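Local coordinates for uncharacterized protein (Bacteroides ovatus, PDB 4IPB) that is of unknown function but belongs to the DUF2874, PepSY-like (putative beta-lactamase-inhibitor-like) family and folds as an eight-stranded antiparallel sheet with a few short helices, at residues Val107-Gln112 / Asn126-Tyr131; Lys93-Ile98 / Tyr115-Ile120; Gly6-Thr11 / Val44-Arg49. All coordinates share one frame; numbering follows the deposited sequence.

Contact 1: Val107-Gln112 / Asn126-Tyr131; sequences VDIKYQ and NVSDMY
The phenol ring of Tyr-111 and the side-chain amide of Asn-126 lie on the same face of the sheet, their planes 73° apart. At the ring's edge, in its plane, sits the backbone N of Asn-126; Tyr-111 CD1 is 3.6 Å from Asn-126 CA, approached obliquely, and Tyr-111 CE1 lies beside Asn-126 CB. The amide is met on its ND2 side by the tip of Ile-109, whose CD1 comes within 3.3 Å of Asn-126 ND2. With Ile-109 CG1 anti to the backbone N (chi1 -176°), that methyl also reaches Ser-128 OG. Tyr-111 and Asn-126 form an antiparallel non-hydrogen-bonded pair at the end of edge strand 121-126, and the chain then leaves the sheet in an Asx turn. Asn-126 OD1 takes two bonds, from Ser-128 N, almost head-on to the carbonyl oxygen, and from Ser-128 OG at 2.8 Å. The serine hydroxyl in turn accepts from Lys-110 N (3.0 Å to OG, 161° at the hydrogen), so a side chain occupies the acceptor place for that strand amide, while Val-127 N gives a 2.9 Å bond to Lys-110 O from above the carbonyl plane. Beside this, Val-127 CG1 packs 3.5 Å from Gln-112 OE1, the two side chains crossing at about a right angle. Gln-112 OE1 is hydrogen-bonded to Arg-125 and its NE2 to Ile-133 O; Lys-110 NZ runs off to a salt bridge with Asp-84.

Contact 2: Lys93-Ile98 / Tyr115-Ile120; sequences KWQAII and YTPQGI
Ile-98 and Tyr-115 hold the open end of a beta hairpin, an antiparallel hydrogen-bonded pair near the start of strand 97-104 and at the end of strand 107-115, whose chain then reverses through a type I turn from Thr-116 to Gly-119 and enters strand 121-126. Ile-98 N reaches Tyr-115 O and Tyr-115 N reaches Ile-98 O, both at 2.8 Å, nearly straight and in the carbonyl planes. Tyr-115 O takes a CA-H...O contact from Ile-97 CA. On their shared face Ile-98 CB and Tyr-115 CB are 4.2 Å apart, and Ile-98 CD1 bends round to the backbone N of Pro-117. The proline ring backs onto the incoming loop: its CD is 3.2 Å from Ala-96 O and its CG is 4.2 Å from Ala-96 CB. Gln-95, extended with CG anti to the backbone N (chi1 176°), lies across Pro-117 CD and brings OE1 to the CB and CG2 of Thr-116. Further out, helix 67-75 covers the sheet face, with Val-69 against Ile-98 and Phe-73 against Tyr-115. The turn is braced by a bond from Gly-119 N to Thr-116 O, and Thr-116 OG1 accepts from Ile-120 N at 3.1 Å, with a weak second bond from Gln-118 N.

Contact 3: Gly6-Thr11 / Val44-Arg49; sequences GNVQST and VWFNVR
The first turns of helix 6-15 pass the end of strand 40-46 and the turn that follows it, with the CA atoms of Val-8 and Phe-46 6.6 Å apart and those of Asn-7 and Arg-49 7.0 Å apart. Phe-46 is the main apolar partner. Its CB and CG lie against Val-8 CG1, both at 3.9 Å, and the two side chains cross at a slant. Val-8 O stands over one face of the ring, while Thr-11 meets its edge: CG2, near the ring plane, is 3.7 Å from Phe-46 CE2, the two side chains running antiparallel past one another. The other branch of Val-8, CG2, turns to the backbone and touches Asn-47 O at 3.6 Å.

Asn-7 makes the polar link. With its CG placed between the backbone N and the carbonyl carbon (chi1 63°), the amide swings toward the turn and ND2 donates to Val-48 O at 3.0 Å, 161° at the hydrogen. The acceptor lies close to the plane of the asparagine amide, whereas the donor is tilted 31° from the plane of the Val-48 carbonyl. A water bridges the same two groups, donating to Asn-7 OD1 and to Val-48 O, so this carbonyl is gripped twice and both ends of the amide are used. Inside the turn, Asn-47 OD1 accepts weakly from Arg-49 N, and Asn-47 ND2 is bonded to Gln-51 OE1. One residue beyond the segment, Gly-50 O takes a hydrogen bond from Thr-11 OG1, adding a second polar tie between helix and turn. The helix thus lies on one end of the sheet, where Val-8 also touches Trp-24 of strand 23-27 and Tyr-31 of strand 30-37, while Phe-46 pairs through its backbone with Tyr-31.

In the fold
All three contacts reach one antiparallel sheet whose eight strands follow each other in chain order. Contact 3 belongs to its N-terminal half, and contacts 1 and 2 to its C-terminal half. Contacts 1 and 2 share strand 107-115: the first involves its beginning and the second its end, with centres about 22 Å apart, and their segments alternate along the chain. Contact 3 closes before either opens; its centre is about 31 Å from that of contact 1, on the opposite side of the chain's centre, and about 25 Å from that of contact 2. Nearest atoms remain about 11 Å away in both cases, with no direct touch; what they have in common is the sheet.

Contact 1: Val107-Gln112 / Asn126-Tyr131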
loop_
_atom_site.group_PDB
_atom_site.type_symbol
_atom_site.label_atom_id
_atom_site.label_comp_id
_atom_site.label_asym_id
_atom_site.label_seq_id
_atom_site.Cartn_x
_atom_site.Cartn_y
_atom_site.Cartn_z
ATOM N N VAL A 107 21.633 -2.168 10.583
ATOM C CA VAL A 107 21.755 -0.790 10.028
ATOM C C VAL A 107 20.389 -0.204 9.704
ATOM O O VAL A 107 19.409 -0.928 9.493
ATOM C CB VAL A 107 22.687 -0.643 8.783
ATOM C CG1 VAL A 107 24.161 -0.683 9.192
ATOM C CG2 VAL A 107 22.376 -1.691 7.730
ATOM N N ASP A 108 20.327 1.117 9.730
ATOM C CA ASP A 108 19.057 1.826 9.657
ATOM C C ASP A 108 18.617 2.187 8.232
ATOM O O ASP A 108 17.562 2.778 8.040
ATOM C CB ASP A 108 19.119 3.069 10.547
ATOM C CG ASP A 108 19.340 2.715 12.001
ATOM O OD1 ASP A 108 18.659 1.774 12.474
ATOM O OD2 ASP A 108 20.200 3.356 12.666
ATOM N N ILE A 109 19.390 1.771 7.240
ATOM C CA ILE A 109 19.033 2.018 5.838
ATOM C C ILE A 109 17.742 1.249 5.487
ATOM O O ILE A 109 17.629 0.070 5.800
ATOM C CB ILE A 109 20.198 1.634 4.891
ATOM C CG1 ILE A 109 19.847 1.998 3.462
ATOM C CG2 ILE A 109 20.611 0.157 5.008
ATOM C CD1 ILE A 109 19.999 3.470 3.238
ATOM N N LYS A 110 16.764 1.914 4.868
ATOM C CA LYS A 110 15.545 1.260 4.425
ATOM C C LYS A 110 15.249 1.687 2.973
ATOM O O LYS A 110 15.394 2.880 2.649
ATOM C CB LYS A 110 14.326 1.706 5.246
ATOM C CG LYS A 110 14.440 1.628 6.751
ATOM C CD LYS A 110 14.198 0.239 7.217
ATOM C CE LYS A 110 14.297 0.145 8.731
ATOM N NZ LYS A 110 14.508 -1.279 9.080
ATOM N N TYR A 111 14.865 0.733 2.124
ATOM C CA TYR A 111 14.408 1.031 0.775
ATOM C C TYR A 111 13.012 0.475 0.529
ATOM O O TYR A 111 12.679 -0.570 1.073
ATOM C CB TYR A 111 15.312 0.407 -0.294
ATOM C CG TYR A 111 16.733 0.902 -0.260
ATOM C CD1 TYR A 111 17.033 2.207 -0.675
ATOM C CD2 TYR A 111 17.771 0.058 0.058
ATOM C CE1 TYR A 111 18.337 2.674 -0.623
ATOM C CE2 TYR A 111 19.080 0.512 0.071
ATOM C CZ TYR A 111 19.339 1.817 -0.248
ATOM O OH TYR A 111 20.666 2.186 -0.203
ATOM N N GLN A 112 12.223 1.208 -0.236
ATOM C CA GLN A 112 11.012 0.663 -0.854
ATOM C C GLN A 112 11.346 0.180 -2.249
ATOM O O GLN A 112 11.974 0.920 -3.026
ATOM C CB GLN A 112 9.889 1.688 -1.015
ATOM C CG GLN A 112 9.180 2.027 0.268
ATOM C CD GLN A 112 8.156 3.116 0.038
ATOM O OE1 GLN A 112 8.451 4.103 -0.599
ATOM N NE2 GLN A 112 6.929 2.932 0.550
ATOM N N ASN A 126 14.943 5.334 -1.244
ATOM C CA ASN A 126 15.460 5.360 0.134
ATOM C C ASN A 126 14.391 6.012 1.009
ATOM O O ASN A 126 13.971 7.158 0.728
ATOM C CB ASN A 126 16.752 6.162 0.167
ATOM C CG ASN A 126 17.463 6.065 1.491
ATOM O OD1 ASN A 126 16.833 6.088 2.522
ATOM N ND2 ASN A 126 18.767 5.981 1.458
ATOM N N VAL A 127 13.953 5.299 2.057
ATOM C CA VAL A 127 12.914 5.834 2.913
ATOM C C VAL A 127 13.383 5.856 4.348
ATOM O O VAL A 127 12.554 5.845 5.256
ATOM C CB VAL A 127 11.569 5.103 2.792
ATOM C CG1 VAL A 127 11.010 5.296 1.409
ATOM C CG2 VAL A 127 11.739 3.621 3.050
ATOM N N SER A 128 14.703 5.885 4.535
ATOM C CA SER A 128 15.324 5.822 5.842
ATOM C C SER A 128 14.813 6.998 6.699
ATOM O O SER A 128 14.504 6.818 7.882
ATOM C CB SER A 128 16.851 5.897 5.711
ATOM O OG SER A 128 17.385 4.816 4.952
ATOM N N ASP A 129 14.698 8.188 6.093
ATOM C CA ASP A 129 14.261 9.446 6.801
ATOM C C ASP A 129 12.996 10.069 6.229
ATOM O O ASP A 129 12.785 11.284 6.339
ATOM C CB ASP A 129 15.346 10.538 6.774
ATOM C CG ASP A 129 16.730 9.975 6.997
ATOM O OD1 ASP A 129 17.137 9.808 8.166
ATOM O OD2 ASP A 129 17.379 9.664 5.974
HETATM N N MSE A 130 12.163 9.229 5.620
HETATM C CA MSE A 130 10.952 9.702 5.008
HETATM C C MSE A 130 9.770 9.291 5.853
HETATM O O MSE A 130 9.755 8.231 6.490
HETATM C CB MSE A 130 10.783 9.101 3.646
HETATM C CG MSE A 130 11.510 9.805 2.535
HETATM SE SE MSE A 130 10.598 9.245 0.857
HETATM C CE MSE A 130 8.914 10.275 0.912
ATOM N N TYR A 131 8.765 10.158 5.872
ATOM C CA TYR A 131 7.505 9.853 6.536
ATOM C C TYR A 131 6.451 9.843 5.453
ATOM O O TYR A 131 6.696 10.358 4.345
ATOM C CB TYR A 131 7.185 10.912 7.605
#

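Contact 2: Lys93-Ile98 / Tyr115-Ile120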
loop_
_atom_site.group_PDB
_atom_site.type_symbol
_atom_site.label_atom_id
_atom_site.label_comp_id
_atom_site.label_asym_id
_atom_site.label_seq_id
_atom_site.Cartn_x
_atom_site.Cartn_y
_atom_site.Cartn_z
ATOM N N LYS A 93 -7.625 2.055 -12.581
ATOM C CA LYS A 93 -7.140 2.020 -13.935
ATOM C C LYS A 93 -5.682 1.553 -14.050
ATOM O O LYS A 93 -5.374 0.920 -15.019
ATOM C CB LYS A 93 -7.277 3.406 -14.579
ATOM C CG LYS A 93 -6.954 3.484 -16.074
ATOM C CD LYS A 93 -6.789 4.952 -16.543
ATOM C CE LYS A 93 -7.873 5.342 -17.508
ATOM N NZ LYS A 93 -7.638 6.720 -18.034
ATOM N N TRP A 94 -4.803 2.015 -13.190
ATOM C CA TRP A 94 -3.358 1.745 -13.316
ATOM C C TRP A 94 -3.133 0.284 -12.857
ATOM O O TRP A 94 -3.925 -0.288 -12.075
ATOM C CB TRP A 94 -2.494 2.705 -12.464
ATOM C CG TRP A 94 -2.828 4.213 -12.580
ATOM C CD1 TRP A 94 -3.087 5.058 -11.538
ATOM C CD2 TRP A 94 -2.954 4.994 -13.766
ATOM N NE1 TRP A 94 -3.413 6.319 -12.016
ATOM C CE2 TRP A 94 -3.286 6.311 -13.378
ATOM C CE3 TRP A 94 -2.787 4.722 -15.101
ATOM C CZ2 TRP A 94 -3.497 7.353 -14.295
ATOM C CZ3 TRP A 94 -2.976 5.757 -16.043
ATOM C CH2 TRP A 94 -3.355 7.058 -15.635
ATOM N N GLN A 95 -2.039 -0.297 -13.350
ATOM C CA GLN A 95 -1.608 -1.635 -12.948
ATOM C C GLN A 95 -1.211 -1.654 -11.445
ATOM O O GLN A 95 -0.656 -0.691 -10.890
ATOM C CB GLN A 95 -0.408 -2.066 -13.807
ATOM C CG GLN A 95 0.224 -3.383 -13.448
ATOM C CD GLN A 95 1.354 -3.748 -14.385
ATOM O OE1 GLN A 95 2.460 -3.241 -14.286
ATOM N NE2 GLN A 95 1.069 -4.656 -15.287
ATOM N N ALA A 96 -1.537 -2.765 -10.793
ATOM C CA ALA A 96 -1.133 -2.949 -9.412
ATOM C C ALA A 96 0.379 -2.905 -9.248
ATOM O O ALA A 96 1.148 -3.231 -10.131
ATOM C CB ALA A 96 -1.663 -4.255 -8.843
ATOM N N ILE A 97 0.796 -2.510 -8.060
ATOM C CA ILE A 97 2.194 -2.406 -7.665
ATOM C C ILE A 97 2.366 -3.106 -6.311
ATOM O O ILE A 97 1.555 -2.947 -5.427
ATOM C CB ILE A 97 2.633 -0.953 -7.453
ATOM C CG1 ILE A 97 2.465 -0.164 -8.720
ATOM C CG2 ILE A 97 4.107 -0.913 -7.033
ATOM C CD1 ILE A 97 2.577 1.356 -8.559
ATOM N N ILE A 98 3.421 -3.898 -6.203
ATOM C CA ILE A 98 3.802 -4.513 -4.965
ATOM C C ILE A 98 4.994 -3.743 -4.394
ATOM O O ILE A 98 6.011 -3.582 -5.050
ATOM C CB ILE A 98 4.202 -5.985 -5.156
ATOM C CG1 ILE A 98 3.033 -6.851 -5.620
ATOM C CG2 ILE A 98 4.700 -6.544 -3.814
ATOM C CD1 ILE A 98 2.806 -6.849 -7.107
ATOM N N TYR A 115 7.591 -3.322 -7.362
ATOM C CA TYR A 115 7.522 -4.410 -8.298
ATOM C C TYR A 115 6.181 -4.416 -9.051
ATOM O O TYR A 115 5.129 -4.172 -8.458
ATOM C CB TYR A 115 7.635 -5.790 -7.589
ATOM C CG TYR A 115 9.037 -6.150 -7.184
ATOM C CD1 TYR A 115 9.850 -6.807 -8.060
ATOM C CD2 TYR A 115 9.523 -5.859 -5.901
ATOM C CE1 TYR A 115 11.153 -7.150 -7.718
ATOM C CE2 TYR A 115 10.833 -6.189 -5.546
ATOM C CZ TYR A 115 11.620 -6.838 -6.450
ATOM O OH TYR A 115 12.921 -7.179 -6.149
ATOM N N THR A 116 6.251 -4.822 -10.297
ATOM C CA THR A 116 5.043 -5.104 -11.055
ATOM C C THR A 116 4.597 -6.513 -10.708
ATOM O O THR A 116 5.394 -7.367 -10.235
ATOM C CB THR A 116 5.249 -5.008 -12.592
ATOM O OG1 THR A 116 6.003 -6.127 -13.057
ATOM C CG2 THR A 116 5.949 -3.694 -13.010
ATOM N N PRO A 117 3.340 -6.835 -11.006
ATOM C CA PRO A 117 2.869 -8.233 -10.858
ATOM C C PRO A 117 3.596 -9.264 -11.683
ATOM O O PRO A 117 3.512 -10.452 -11.355
ATOM C CB PRO A 117 1.403 -8.153 -11.285
ATOM C CG PRO A 117 1.043 -6.688 -10.984
ATOM C CD PRO A 117 2.258 -5.950 -11.434
ATOM N N GLN A 118 4.280 -8.842 -12.753
ATOM C CA GLN A 118 5.108 -9.733 -13.556
ATOM C C GLN A 118 6.539 -9.860 -13.018
ATOM O O GLN A 118 7.407 -10.467 -13.645
ATOM C CB GLN A 118 5.143 -9.243 -14.998
ATOM C CG GLN A 118 3.790 -9.210 -15.703
ATOM C CD GLN A 118 2.808 -8.164 -15.172
ATOM O OE1 GLN A 118 3.182 -7.021 -14.862
ATOM N NE2 GLN A 118 1.544 -8.566 -15.021
ATOM N N GLY A 119 6.813 -9.251 -11.886
ATOM C CA GLY A 119 8.088 -9.384 -11.194
ATOM C C GLY A 119 9.167 -8.408 -11.643
ATOM O O GLY A 119 10.340 -8.596 -11.294
ATOM N N ILE A 120 8.782 -7.336 -12.343
ATOM C CA ILE A 120 9.780 -6.343 -12.775
ATOM C C ILE A 120 9.981 -5.341 -11.640
ATOM O O ILE A 120 9.020 -4.795 -11.119
ATOM C CB ILE A 120 9.354 -5.632 -14.076
ATOM C CG1 ILE A 120 9.139 -6.648 -15.204
ATOM C CG2 ILE A 120 10.366 -4.547 -14.414
ATOM C CD1 ILE A 120 10.314 -7.482 -15.567
#

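Contact 3: Gly6-Thr11 / Val44-Arg49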
loop_
_atom_site.group_PDB
_atom_site.type_symbol
_atom_site.label_atom_id
_atom_site.label_comp_id
_atom_site.label_asym_id
_atom_site.label_seq_id
_atom_site.Cartn_x
_atom_site.Cartn_y
_atom_site.Cartn_z
ATOM N N GLY A 6 -20.319 12.475 3.178
ATOM C CA GLY A 6 -21.356 11.484 2.957
ATOM C C GLY A 6 -21.161 10.715 1.665
ATOM O O GLY A 6 -21.412 9.490 1.596
ATOM N N ASN A 7 -20.698 11.392 0.629
ATOM C CA ASN A 7 -20.560 10.671 -0.647
ATOM C C ASN A 7 -19.419 9.668 -0.640
ATOM O O ASN A 7 -19.515 8.586 -1.256
ATOM C CB ASN A 7 -20.481 11.603 -1.865
ATOM C CG ASN A 7 -19.254 12.526 -1.879
ATOM O OD1 ASN A 7 -18.611 12.785 -0.864
ATOM N ND2 ASN A 7 -18.964 13.061 -3.065
ATOM N N VAL A 8 -18.371 9.989 0.089
ATOM C CA VAL A 8 -17.258 9.096 0.293
ATOM C C VAL A 8 -17.633 7.869 1.143
ATOM O O VAL A 8 -17.362 6.715 0.766
ATOM C CB VAL A 8 -16.086 9.895 0.916
ATOM C CG1 VAL A 8 -14.996 8.954 1.401
ATOM C CG2 VAL A 8 -15.558 10.918 -0.080
ATOM N N GLN A 9 -18.334 8.131 2.243
ATOM C CA GLN A 9 -18.846 7.097 3.123
ATOM C C GLN A 9 -19.772 6.146 2.375
ATOM O O GLN A 9 -19.673 4.933 2.540
ATOM C CB GLN A 9 -19.549 7.694 4.327
ATOM C CG GLN A 9 -20.278 6.667 5.183
ATOM C CD GLN A 9 -19.388 5.564 5.728
ATOM O OE1 GLN A 9 -18.193 5.735 5.906
ATOM N NE2 GLN A 9 -19.986 4.406 6.006
ATOM N N SER A 10 -20.592 6.675 1.486
ATOM C CA SER A 10 -21.532 5.861 0.714
ATOM C C SER A 10 -20.793 4.856 -0.168
ATOM O O SER A 10 -21.111 3.636 -0.204
ATOM C CB SER A 10 -22.382 6.768 -0.170
ATOM O OG SER A 10 -23.294 6.002 -0.943
ATOM N N THR A 11 -19.772 5.336 -0.858
ATOM C CA THR A 11 -19.007 4.427 -1.729
ATOM C C THR A 11 -18.272 3.419 -0.873
ATOM O O THR A 11 -18.240 2.208 -1.178
ATOM C CB THR A 11 -17.998 5.185 -2.574
ATOM O OG1 THR A 11 -18.714 6.147 -3.348
ATOM C CG2 THR A 11 -17.307 4.210 -3.489
ATOM N N VAL A 44 -7.832 2.588 2.247
ATOM C CA VAL A 44 -8.609 2.719 1.022
ATOM C C VAL A 44 -8.879 4.202 0.820
ATOM O O VAL A 44 -9.447 4.860 1.704
ATOM C CB VAL A 44 -9.945 1.923 1.095
ATOM C CG1 VAL A 44 -10.763 2.048 -0.216
ATOM C CG2 VAL A 44 -9.695 0.448 1.445
ATOM N N TRP A 45 -8.522 4.692 -0.358
ATOM C CA TRP A 45 -8.527 6.113 -0.660
ATOM C C TRP A 45 -9.593 6.507 -1.683
ATOM O O TRP A 45 -9.877 5.747 -2.612
ATOM C CB TRP A 45 -7.153 6.524 -1.191
ATOM C CG TRP A 45 -6.075 6.418 -0.203
ATOM C CD1 TRP A 45 -5.306 5.304 0.143
ATOM C CD2 TRP A 45 -5.490 7.526 0.504
ATOM N NE1 TRP A 45 -4.393 5.666 1.107
ATOM C CE2 TRP A 45 -4.462 7.017 1.315
ATOM C CE3 TRP A 45 -5.834 8.887 0.624
ATOM C CZ2 TRP A 45 -3.747 7.825 2.183
ATOM C CZ3 TRP A 45 -5.109 9.685 1.422
ATOM C CH2 TRP A 45 -4.052 9.168 2.203
ATOM N N PHE A 46 -10.167 7.694 -1.497
ATOM C CA PHE A 46 -11.235 8.224 -2.360
ATOM C C PHE A 46 -10.991 9.680 -2.688
ATOM O O PHE A 46 -10.314 10.378 -1.923
ATOM C CB PHE A 46 -12.605 8.185 -1.614
ATOM C CG PHE A 46 -12.994 6.811 -1.161
ATOM C CD1 PHE A 46 -12.490 6.246 -0.025
ATOM C CD2 PHE A 46 -13.814 6.042 -1.966
ATOM C CE1 PHE A 46 -12.824 4.919 0.330
ATOM C CE2 PHE A 46 -14.174 4.744 -1.603
ATOM C CZ PHE A 46 -13.657 4.177 -0.464
ATOM N N ASN A 47 -11.528 10.127 -3.819
ATOM C CA ASN A 47 -11.514 11.538 -4.163
ATOM C C ASN A 47 -12.804 12.223 -3.676
ATOM O O ASN A 47 -13.702 11.586 -3.089
ATOM C CB ASN A 47 -11.240 11.742 -5.654
ATOM C CG ASN A 47 -12.403 11.345 -6.530
ATOM O OD1 ASN A 47 -13.554 11.209 -6.078
ATOM N ND2 ASN A 47 -12.096 11.096 -7.792
ATOM N N VAL A 48 -12.848 13.554 -3.835
ATOM C CA VAL A 48 -13.960 14.353 -3.363
ATOM C C VAL A 48 -15.300 14.047 -4.048
ATOM O O VAL A 48 -16.347 14.417 -3.495
ATOM C CB VAL A 48 -13.588 15.840 -3.475
ATOM C CG1 VAL A 48 -13.599 16.259 -4.928
ATOM C CG2 VAL A 48 -14.492 16.718 -2.617
ATOM N N ARG A 49 -15.254 13.352 -5.187
ATOM C CA ARG A 49 -16.454 12.919 -5.889
ATOM C C ARG A 49 -16.941 11.584 -5.312
ATOM O O ARG A 49 -17.909 11.014 -5.800
ATOM C CB ARG A 49 -16.186 12.689 -7.363
ATOM C CG ARG A 49 -15.424 13.739 -8.131
ATOM C CD ARG A 49 -16.254 14.849 -8.605
ATOM N NE ARG A 49 -17.292 14.549 -9.617
ATOM C CZ ARG A 49 -18.205 15.456 -9.932
ATOM N NH1 ARG A 49 -18.169 16.655 -9.331
ATOM N NH2 ARG A 49 -19.168 15.179 -10.800
HETATM O O HOH W 1 -16.810 14.884 -0.831
#